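Local coordinates for protein origin of replication complex subunit 1B (Arabidopsis thaliana, PDB 5HH7) that binds the histone H3 tail through a BAH-PHD cassette and, as part of the origin recognition complex, binds replication origins and regulates transcription, at residues A[150-155]-A[181-186]; A[30-35]-A[134-139]; A[172-177]-A[209-214]. All blocks are in the same frame, centred on the assembly; numbering follows the deposited sequence. Where two conformers were deposited one is given.

Overall arrangement
All three contacts lie in the curled beta sheet of the BAH domain. Contacts 1 and 2, with centres about 6 Å apart, are joined by the neighbouring strands 132-142 and 148-156, and Tyr155 OH of contact 1 reaches Asp31 OD1 of contact 2 at 2.6 Å. Contact 3 uses the same strand 175-184 as contact 1, its centre about 17 Å away, and Thr177 OG1 lies 2.8 Å from Trp154 O. Between contacts 2 and 3, about 13 Å apart at their centres, Tyr33 OH meets Asp209 OD1 at 2.7 Å. Contact 3 lies within reach of the bound H3 peptide; the Arg172 side chain is about 12 Å from a zinc ion of the PHD finger.

Contact 1: A[150-155]-A[181-186]; sequences IRARWY and ADIEME
Strands 150-155 and 181-184 run antiparallel but strongly twisted, their directions 123° apart, and four backbone hydrogen bonds join the Ile150-Ile183 and Ala152-Ala181 pairs within the curled beta sheet of the BAH domain. Ile150 N gives a nearly straight bond to Ile183 O (2.8 Å), and Ile183 N returns one to Ile150 O; Ala152 and Ala181 exchange a second couple. Arg151 and Asp182 form the non-hydrogen-bonded pair between them.

The apolar side chains gather on the face that carries Ile150, Ala152, Ala181 and Ile183. Ile150 has CG1 lodged between its backbone N and carbonyl carbon (chi1 61°), which sets that branch against Ile183 CB at 4.1 Å. Its other branch, CG2, packs on Met185 CG at 3.7 Å, the two side chains crossing at about a right angle just where the strand gives way to a 3-10 turn. Trp154 CG stands beside its backbone N (chi1 -61°), bringing the indole to Ala181 and Ile183. Ala152 CB lies over one face of this ring, offset toward the rim, and Ala134 of the adjoining strand also touches it.

On the other face Arg151 CG is 4.3 Å from Asp182 OD1, and the charged groups do not touch. In one of its two conformers Arg151 forms a salt bridge through NH1 with Asp137, and Asp182 OD2 forms one with Arg13, so both charges are taken up by residues outside the strand pair.

Residues of the partner strand also touch the indole. Ala181 CB approaches NE1 of Trp154 obliquely at 3.5 Å, while Ile183 CD1 comes up to the ring edge, close to its plane, 3.7 Å from Trp154 CZ2.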
loop_
_atom_site.group_PDB
_atom_site.type_symbol
_atom_site.label_atom_id
_atom_site.label_comp_id
_atom_site.label_asym_id
_atom_site.label_seq_id
_atom_site.Cartn_x
_atom_site.Cartn_y
_atom_site.Cartn_z
ATOM N N ILE A 150 7.878 -5.216 16.940
ATOM C CA ILE A 150 7.632 -6.244 15.939
ATOM C C ILE A 150 8.928 -6.576 15.219
ATOM O O ILE A 150 9.866 -5.776 15.210
ATOM C CB ILE A 150 6.617 -5.791 14.853
ATOM C CG1 ILE A 150 7.153 -4.572 14.093
ATOM C CG2 ILE A 150 5.246 -5.517 15.456
ATOM C CD1 ILE A 150 6.403 -4.258 12.808
ATOM N N ARG A 151 8.999 -7.769 14.641
ATOM C CA ARG A 151 10.023 -8.057 13.651
ATOM C C ARG A 151 9.394 -7.796 12.292
ATOM O O ARG A 151 8.477 -8.509 11.883
ATOM C CB ARG A 151 10.508 -9.504 13.747
ATOM C CG ARG A 151 11.656 -9.822 12.795
ATOM C CD ARG A 151 12.257 -11.193 13.056
ATOM N NE ARG A 151 13.491 -11.398 12.297
ATOM C CZ ARG A 151 13.673 -12.366 11.405
ATOM N NH1 ARG A 151 12.702 -13.233 11.158
ATOM N NH2 ARG A 151 14.830 -12.473 10.767
ATOM N N ALA A 152 9.868 -6.762 11.609
ATOM C CA ALA A 152 9.302 -6.372 10.328
ATOM C C ALA A 152 10.013 -7.066 9.176
ATOM O O ALA A 152 11.236 -7.130 9.152
ATOM C CB ALA A 152 9.386 -4.863 10.158
ATOM N N ARG A 153 9.236 -7.589 8.231
ATOM C CA ARG A 153 9.787 -8.085 6.977
ATOM C C ARG A 153 9.416 -7.077 5.901
ATOM O O ARG A 153 8.245 -6.941 5.543
ATOM C CB ARG A 153 9.230 -9.466 6.630
ATOM C CG ARG A 153 9.898 -10.102 5.412
ATOM C CD ARG A 153 9.317 -11.473 5.078
ATOM N NE ARG A 153 9.932 -12.034 3.875
ATOM C CZ ARG A 153 9.593 -13.201 3.335
ATOM N NH1 ARG A 153 8.641 -13.943 3.890
ATOM N NH2 ARG A 153 10.209 -13.630 2.239
ATOM N N TRP A 154 10.419 -6.364 5.396
ATOM C CA TRP A 154 10.178 -5.199 4.549
ATOM C C TRP A 154 9.652 -5.530 3.158
ATOM O O TRP A 154 10.140 -6.447 2.495
ATOM C CB TRP A 154 11.457 -4.367 4.405
ATOM C CG TRP A 154 11.996 -3.833 5.697
ATOM C CD1 TRP A 154 13.200 -4.132 6.267
ATOM C CD2 TRP A 154 11.352 -2.906 6.581
ATOM N NE1 TRP A 154 13.347 -3.446 7.451
ATOM C CE2 TRP A 154 12.228 -2.685 7.666
ATOM C CE3 TRP A 154 10.124 -2.241 6.561
ATOM C CZ2 TRP A 154 11.911 -1.832 8.722
ATOM C CZ3 TRP A 154 9.811 -1.393 7.612
ATOM C CH2 TRP A 154 10.702 -1.194 8.674
ATOM N N TYR A 155 8.657 -4.767 2.720
ATOM C CA TYR A 155 8.304 -4.730 1.314
ATOM C C TYR A 155 9.246 -3.741 0.641
ATOM O O TYR A 155 9.909 -2.938 1.312
ATOM C CB TYR A 155 6.848 -4.297 1.110
ATOM C CG TYR A 155 5.821 -5.354 1.469
ATOM C CD1 TYR A 155 5.516 -6.383 0.583
ATOM C CD2 TYR A 155 5.145 -5.315 2.684
ATOM C CE1 TYR A 155 4.579 -7.351 0.898
ATOM C CE2 TYR A 155 4.201 -6.283 3.011
ATOM C CZ TYR A 155 3.922 -7.298 2.110
ATOM O OH TYR A 155 2.989 -8.263 2.414
ATOM N N ALA A 181 13.910 -6.429 10.270
ATOM C CA ALA A 181 14.395 -5.494 11.280
ATOM C C ALA A 181 13.491 -5.455 12.506
ATOM O O ALA A 181 12.278 -5.663 12.406
ATOM C CB ALA A 181 14.534 -4.098 10.690
ATOM N N ASP A 182 14.093 -5.188 13.660
ATOM C CA ASP A 182 13.338 -4.950 14.882
ATOM C C ASP A 182 12.858 -3.507 14.894
ATOM O O ASP A 182 13.655 -2.576 14.787
ATOM C CB ASP A 182 14.188 -5.235 16.119
ATOM C CG ASP A 182 14.593 -6.694 16.227
ATOM O OD1 ASP A 182 14.091 -7.516 15.431
ATOM O OD2 ASP A 182 15.406 -7.019 17.118
ATOM N N ILE A 183 11.548 -3.336 15.026
ATOM C CA ILE A 183 10.916 -2.028 14.950
ATOM C C ILE A 183 9.923 -1.878 16.095
ATOM O O ILE A 183 9.127 -2.778 16.351
ATOM C CB ILE A 183 10.157 -1.870 13.614
ATOM C CG1 ILE A 183 11.128 -1.893 12.429
ATOM C CG2 ILE A 183 9.337 -0.590 13.604
ATOM C CD1 ILE A 183 11.923 -0.614 12.258
ATOM N N GLU A 184 9.973 -0.749 16.794
ATOM C CA GLU A 184 9.012 -0.484 17.858
ATOM C C GLU A 184 7.613 -0.350 17.263
ATOM O O GLU A 184 7.444 0.250 16.200
ATOM C CB GLU A 184 9.388 0.791 18.614
ATOM C CG GLU A 184 10.671 0.677 19.417
ATOM C CD GLU A 184 11.351 2.017 19.621
ATOM O OE1 GLU A 184 11.719 2.329 20.773
ATOM O OE2 GLU A 184 11.527 2.752 18.626
ATOM N N MET A 185 6.615 -0.908 17.943
ATOM C CA MET A 185 5.237 -0.845 17.459
ATOM C C MET A 185 4.743 0.595 17.362
ATOM O O MET A 185 3.816 0.894 16.609
ATOM C CB MET A 185 4.300 -1.668 18.348
ATOM C CG MET A 185 4.475 -3.174 18.212
ATOM S SD MET A 185 3.076 -4.094 18.884
ATOM C CE MET A 185 1.830 -3.773 17.640
ATOM N N GLU A 186 5.375 1.480 18.125
ATOM C CA GLU A 186 5.085 2.907 18.068
ATOM C C GLU A 186 5.355 3.478 16.673
ATOM O O GLU A 186 4.785 4.499 16.288
ATOM C CB GLU A 186 5.926 3.646 19.111
ATOM C CG GLU A 186 5.629 5.129 19.233
ATOM C CD GLU A 186 6.630 5.850 20.114
ATOM O OE1 GLU A 186 7.262 5.188 20.966
ATOM O OE2 GLU A 186 6.796 7.077 19.947
#

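Contact 2: A[30-35]-A[134-139]; sequences DDVYVK and ARIDKL
In the BAH domain's curled sheet, the short strand 31-34 pairs antiparallel with the long strand 132-142, bringing a segment that precedes the zinc ligands Cys53 to Cys96 in sequence against one that follows them. Asp30, Asp31 and Val32 meet Ile136, Arg135 and Ala134. Val32 and Ala134 exchange two backbone hydrogen bonds, and Ile136 N adds a third to Asp30 O at 2.8 Å. Around Asp31 and Arg135, the non-hydrogen-bonded pair, the chains come close, with CA-H...O contacts from Arg135 CA to Asp30 O and from Asp31 CA to Ala134 O, each 3.3 Å.

The ionic part is the Asp31-Arg135 salt bridge. The two side chains lie alongside each other and point the same way, with carboxylate and guanidinium planes 29° apart. Arg135 NH2 donates to the syn lone pair of Asp31 OD2 at 3.2 Å, 15° out of the guanidinium plane; NE makes a weak, bent bond to OD1 at 3.1 Å. A bend at chi3 (-72°) brings the guanidinium alongside the carboxylate. Asp31 OD1 has a second partner, the hydroxyl of Tyr155, which helps fix the rotation of the carboxylate; together the two partners would probably favour its charged form.

On the face that carries Val32 and Ala134 the contact is apolar. Val32 CG2 stands 4.2 Å from Ile136 CG1, and Val34 CG2 meets Ala134 CB more loosely. Ile136 CD1 reaches Asp30 CB at 4.0 Å, while the carboxylate of Asp30 turns to Glu27 N and His191.

Farther along, strand 132-142 has a classic beta bulge where Asp137 and Lys138 stand opposite Arg151 of strand 148-156, an irregularity that helps a long strand bend, here within the strongly curled beta sheet of a BAH domain.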
loop_
_atom_site.group_PDB
_atom_site.type_symbol
_atom_site.label_atom_id
_atom_site.label_comp_id
_atom_site.label_asym_id
_atom_site.label_seq_id
_atom_site.Cartn_x
_atom_site.Cartn_y
_atom_site.Cartn_z
ATOM N N ASP A 30 0.011 -9.655 9.411
ATOM C CA ASP A 30 -0.557 -8.364 9.032
ATOM C C ASP A 30 0.442 -7.561 8.208
ATOM O O ASP A 30 1.649 -7.714 8.365
ATOM C CB ASP A 30 -0.949 -7.545 10.266
ATOM C CG ASP A 30 -2.256 -8.000 10.889
ATOM O OD1 ASP A 30 -2.899 -8.921 10.341
ATOM O OD2 ASP A 30 -2.647 -7.417 11.924
ATOM N N ASP A 31 -0.076 -6.703 7.335
ATOM C CA ASP A 31 0.745 -5.764 6.581
ATOM C C ASP A 31 0.496 -4.354 7.115
ATOM O O ASP A 31 -0.652 -3.977 7.368
ATOM C CB ASP A 31 0.399 -5.846 5.094
ATOM C CG ASP A 31 0.648 -7.229 4.515
ATOM O OD1 ASP A 31 1.788 -7.728 4.636
ATOM O OD2 ASP A 31 -0.300 -7.825 3.958
ATOM N N VAL A 32 1.563 -3.579 7.297
ATOM C CA VAL A 32 1.451 -2.246 7.885
ATOM C C VAL A 32 2.358 -1.220 7.211
ATOM O O VAL A 32 3.423 -1.563 6.692
ATOM C CB VAL A 32 1.803 -2.259 9.397
ATOM C CG1 VAL A 32 0.704 -2.930 10.217
ATOM C CG2 VAL A 32 3.144 -2.941 9.630
ATOM N N TYR A 33 1.925 0.039 7.224
ATOM C CA TYR A 33 2.796 1.156 6.884
ATOM C C TYR A 33 3.680 1.441 8.086
ATOM O O TYR A 33 3.216 1.383 9.231
ATOM C CB TYR A 33 1.990 2.420 6.589
ATOM C CG TYR A 33 1.157 2.421 5.326
ATOM C CD1 TYR A 33 1.752 2.460 4.071
ATOM C CD2 TYR A 33 -0.230 2.441 5.391
ATOM C CE1 TYR A 33 0.985 2.488 2.912
ATOM C CE2 TYR A 33 -1.004 2.471 4.245
ATOM C CZ TYR A 33 -0.393 2.498 3.010
ATOM O OH TYR A 33 -1.169 2.530 1.876
ATOM N N VAL A 34 4.946 1.761 7.833
ATOM C CA VAL A 34 5.881 2.059 8.913
ATOM C C VAL A 34 6.658 3.355 8.685
ATOM O O VAL A 34 7.143 3.626 7.581
ATOM C CB VAL A 34 6.882 0.904 9.148
ATOM C CG1 VAL A 34 7.854 1.250 10.274
ATOM C CG2 VAL A 34 6.141 -0.392 9.464
ATOM N N LYS A 35 6.759 4.155 9.741
ATOM C CA LYS A 35 7.622 5.325 9.752
ATOM C C LYS A 35 8.765 5.064 10.723
ATOM O O LYS A 35 8.584 5.150 11.938
ATOM C CB LYS A 35 6.832 6.557 10.193
ATOM C CG LYS A 35 7.676 7.797 10.478
ATOM C CD LYS A 35 8.286 8.351 9.217
ATOM C CE LYS A 35 8.139 9.865 9.117
ATOM N NZ LYS A 35 9.015 10.632 10.056
ATOM N N ALA A 134 5.661 -3.146 5.676
ATOM C CA ALA A 134 6.224 -4.390 6.183
ATOM C C ALA A 134 5.145 -5.403 6.510
ATOM O O ALA A 134 4.001 -5.043 6.795
ATOM C CB ALA A 134 7.068 -4.121 7.422
ATOM N N ARG A 135 5.520 -6.675 6.463
ATOM C CA ARG A 135 4.686 -7.734 6.997
ATOM C C ARG A 135 5.167 -8.045 8.407
ATOM O O ARG A 135 6.372 -8.101 8.664
ATOM C CB ARG A 135 4.762 -8.982 6.116
ATOM C CG ARG A 135 4.146 -10.225 6.746
ATOM C CD ARG A 135 3.672 -11.197 5.681
ATOM N NE ARG A 135 2.477 -10.702 5.004
ATOM C CZ ARG A 135 1.990 -11.214 3.879
ATOM N NH1 ARG A 135 2.604 -12.238 3.292
ATOM N NH2 ARG A 135 0.894 -10.699 3.334
ATOM N N ILE A 136 4.230 -8.231 9.327
ATOM C CA ILE A 136 4.596 -8.516 10.705
ATOM C C ILE A 136 5.024 -9.971 10.866
ATOM O O ILE A 136 4.218 -10.892 10.724
ATOM C CB ILE A 136 3.456 -8.183 11.676
ATOM C CG1 ILE A 136 3.114 -6.691 11.589
ATOM C CG2 ILE A 136 3.855 -8.555 13.090
ATOM C CD1 ILE A 136 2.031 -6.246 12.556
ATOM N N ASP A 137 6.305 -10.163 11.159
ATOM C CA ASP A 137 6.875 -11.497 11.306
ATOM C C ASP A 137 6.721 -11.988 12.740
ATOM O O ASP A 137 6.325 -13.130 12.978
ATOM C CB ASP A 137 8.352 -11.477 10.905
ATOM C CG ASP A 137 8.968 -12.858 10.868
ATOM O OD1 ASP A 137 8.654 -13.623 9.932
ATOM O OD2 ASP A 137 9.774 -13.173 11.768
ATOM N N LYS A 138 7.041 -11.119 13.693
ATOM C CA LYS A 138 6.898 -11.432 15.112
ATOM C C LYS A 138 6.358 -10.214 15.853
ATOM O O LYS A 138 6.461 -9.091 15.365
ATOM C CB LYS A 138 8.247 -11.827 15.720
ATOM C CG LYS A 138 8.925 -13.027 15.075
ATOM C CD LYS A 138 8.195 -14.321 15.388
ATOM C CE LYS A 138 8.986 -15.521 14.890
ATOM N NZ LYS A 138 9.328 -15.381 13.445
ATOM N N LEU A 139 5.769 -10.448 17.023
ATOM C CA LEU A 139 5.403 -9.380 17.947
ATOM C C LEU A 139 5.877 -9.774 19.334
ATOM O O LEU A 139 5.724 -10.927 19.737
ATOM C CB LEU A 139 3.888 -9.172 17.986
ATOM C CG LEU A 139 3.154 -8.740 16.718
ATOM C CD1 LEU A 139 2.216 -9.845 16.265
ATOM C CD2 LEU A 139 2.389 -7.442 16.956
#

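Contact 3: A[172-177]-A[209-214]; sequences RELYLT and DVFLCE
Arg172 stretches beside segment 209-214, extended from CG to NE, so that its guanidinium comes level with Val210. There NH2 donates to Val210 O at 2.8 Å; the bond is bent (138°), with the acceptor tilted out of the guanidinium plane. The same NH2 sits over one face of the Phe211 ring toward its rim, a long, at most weak cation-pi approach, whereas Arg172 O lies at the edge of that ring, in its plane.

Leu174 crosses Phe211 obliquely, its CD1 3.7 Å from Phe211 CB. Glu173 and Leu212 lie side by side and point the same way, bringing Glu173 CD within 3.9 Å of Leu212 CD2. The backbones are joined by a single bridge between Glu173 and Leu212: Leu212 N bonds to Arg172 O, and Leu174 N to Leu212 O at 2.7 Å. One water donates to Glu173 OE2 and Leu174 O and accepts from Glu214 N, while Glu173 OE1 is bonded to Asn169 ND2. Cys213 SG packs against Leu176 CB at 4.0 Å.

Arg172 NH1 carries salt bridges to Glu66, next to zinc ligand Cys67 in the PHD finger, and to Asp208, in a histone-binding region. Bonded to Val210, Glu66 and Asp208, this arginine joins the BAH sheet to the PHD finger close to a basic side chain of the H3 peptide, whose like charge the surrounding acids probably offset.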
loop_
_atom_site.group_PDB
_atom_site.type_symbol
_atom_site.label_atom_id
_atom_site.label_comp_id
_atom_site.label_asym_id
_atom_site.label_seq_id
_atom_site.Cartn_x
_atom_site.Cartn_y
_atom_site.Cartn_z
ATOM N N ARG A 172 0.662 -0.462 -8.282
ATOM C CA ARG A 172 0.456 -0.792 -6.874
ATOM C C ARG A 172 1.199 -2.057 -6.444
ATOM O O ARG A 172 0.864 -2.666 -5.424
ATOM C CB ARG A 172 -1.039 -0.922 -6.565
ATOM C CG ARG A 172 -1.781 0.409 -6.560
ATOM C CD ARG A 172 -3.274 0.220 -6.324
ATOM N NE ARG A 172 -3.937 1.487 -6.028
ATOM C CZ ARG A 172 -4.010 2.027 -4.815
ATOM N NH1 ARG A 172 -4.638 3.184 -4.638
ATOM N NH2 ARG A 172 -3.459 1.409 -3.777
ATOM N N GLU A 173 2.217 -2.443 -7.210
ATOM C CA GLU A 173 2.930 -3.690 -6.933
ATOM C C GLU A 173 4.112 -3.519 -5.979
ATOM O O GLU A 173 4.894 -2.579 -6.104
ATOM C CB GLU A 173 3.394 -4.366 -8.231
ATOM C CG GLU A 173 4.044 -5.733 -8.002
ATOM C CD GLU A 173 4.295 -6.496 -9.288
ATOM O OE1 GLU A 173 4.160 -5.897 -10.377
ATOM O OE2 GLU A 173 4.612 -7.704 -9.208
ATOM N N LEU A 174 4.219 -4.438 -5.021
ATOM C CA LEU A 174 5.334 -4.475 -4.083
ATOM C C LEU A 174 6.020 -5.831 -4.173
ATOM O O LEU A 174 5.403 -6.817 -4.580
ATOM C CB LEU A 174 4.828 -4.288 -2.651
ATOM C CG LEU A 174 4.002 -3.034 -2.362
ATOM C CD1 LEU A 174 3.436 -3.085 -0.951
ATOM C CD2 LEU A 174 4.851 -1.782 -2.570
ATOM N N TYR A 175 7.290 -5.876 -3.781
ATOM C CA TYR A 175 7.999 -7.136 -3.588
ATOM C C TYR A 175 8.226 -7.337 -2.099
ATOM O O TYR A 175 8.520 -6.380 -1.384
ATOM C CB TYR A 175 9.361 -7.100 -4.275
ATOM C CG TYR A 175 9.311 -6.871 -5.764
ATOM C CD1 TYR A 175 8.408 -7.560 -6.564
ATOM C CD2 TYR A 175 10.174 -5.968 -6.371
ATOM C CE1 TYR A 175 8.366 -7.351 -7.936
ATOM C CE2 TYR A 175 10.139 -5.752 -7.737
ATOM C CZ TYR A 175 9.235 -6.446 -8.514
ATOM O OH TYR A 175 9.207 -6.230 -9.874
ATOM N N LEU A 176 8.093 -8.575 -1.630
ATOM C CA LEU A 176 8.410 -8.891 -0.242
ATOM C C LEU A 176 9.867 -9.327 -0.134
ATOM O O LEU A 176 10.249 -10.373 -0.651
ATOM C CB LEU A 176 7.490 -9.991 0.289
ATOM C CG LEU A 176 7.655 -10.294 1.783
ATOM C CD1 LEU A 176 7.508 -9.018 2.597
ATOM C CD2 LEU A 176 6.647 -11.345 2.238
ATOM N N THR A 177 10.689 -8.523 0.530
ATOM C CA THR A 177 12.113 -8.824 0.594
ATOM C C THR A 177 12.420 -9.853 1.670
ATOM O O THR A 177 11.540 -10.259 2.434
ATOM C CB THR A 177 12.945 -7.567 0.894
ATOM O OG1 THR A 177 12.784 -7.207 2.274
ATOM C CG2 THR A 177 12.507 -6.414 0.012
ATOM N N ASP A 209 -5.438 1.762 0.106
ATOM C CA ASP A 209 -4.350 1.068 0.779
ATOM C C ASP A 209 -4.216 -0.389 0.348
ATOM O O ASP A 209 -3.772 -1.243 1.117
ATOM C CB ASP A 209 -4.531 1.195 2.291
ATOM C CG ASP A 209 -4.590 2.646 2.736
ATOM O OD1 ASP A 209 -3.624 3.385 2.458
ATOM O OD2 ASP A 209 -5.613 3.061 3.320
ATOM N N VAL A 210 -4.585 -0.657 -0.901
ATOM C CA VAL A 210 -4.526 -2.003 -1.453
ATOM C C VAL A 210 -3.339 -2.146 -2.397
ATOM O O VAL A 210 -3.164 -1.344 -3.316
ATOM C CB VAL A 210 -5.827 -2.350 -2.204
ATOM C CG1 VAL A 210 -5.701 -3.694 -2.919
ATOM C CG2 VAL A 210 -7.007 -2.355 -1.240
ATOM N N PHE A 211 -2.525 -3.170 -2.169
ATOM C CA PHE A 211 -1.350 -3.399 -2.998
ATOM C C PHE A 211 -1.288 -4.834 -3.493
ATOM O O PHE A 211 -1.937 -5.723 -2.945
ATOM C CB PHE A 211 -0.072 -3.061 -2.224
ATOM C CG PHE A 211 -0.052 -1.663 -1.692
ATOM C CD1 PHE A 211 0.387 -0.615 -2.486
ATOM C CD2 PHE A 211 -0.498 -1.391 -0.409
ATOM C CE1 PHE A 211 0.390 0.683 -2.000
ATOM C CE2 PHE A 211 -0.498 -0.096 0.082
ATOM C CZ PHE A 211 -0.054 0.940 -0.716
ATOM N N LEU A 212 -0.501 -5.040 -4.540
ATOM C CA LEU A 212 -0.277 -6.361 -5.104
ATOM C C LEU A 212 1.106 -6.852 -4.708
ATOM O O LEU A 212 2.079 -6.107 -4.804
ATOM C CB LEU A 212 -0.353 -6.292 -6.630
ATOM C CG LEU A 212 0.241 -7.489 -7.382
ATOM C CD1 LEU A 212 -0.639 -8.709 -7.215
ATOM C CD2 LEU A 212 0.451 -7.165 -8.867
ATOM N N CYS A 213 1.193 -8.097 -4.252
ATOM C CA CYS A 213 2.492 -8.743 -4.092
ATOM C C CYS A 213 2.443 -10.188 -4.551
ATOM O O CYS A 213 1.728 -11.009 -3.972
ATOM C CB CYS A 213 2.989 -8.683 -2.650
ATOM S SG CYS A 213 4.652 -9.380 -2.444
ATOM N N GLU A 214 3.204 -10.488 -5.597
ATOM C CA GLU A 214 3.298 -11.843 -6.117
ATOM C C GLU A 214 4.631 -12.486 -5.752
ATOM O O GLU A 214 4.710 -13.701 -5.569
ATOM C CB GLU A 214 3.126 -11.840 -7.638
ATOM C CG GLU A 214 3.242 -13.221 -8.281
ATOM C CD GLU A 214 2.696 -13.256 -9.698
ATOM O OE1 GLU A 214 2.463 -12.174 -10.274
ATOM O OE2 GLU A 214 2.490 -14.370 -10.230
HETATM O O HOH W 1 5.095 -8.628 -6.657
#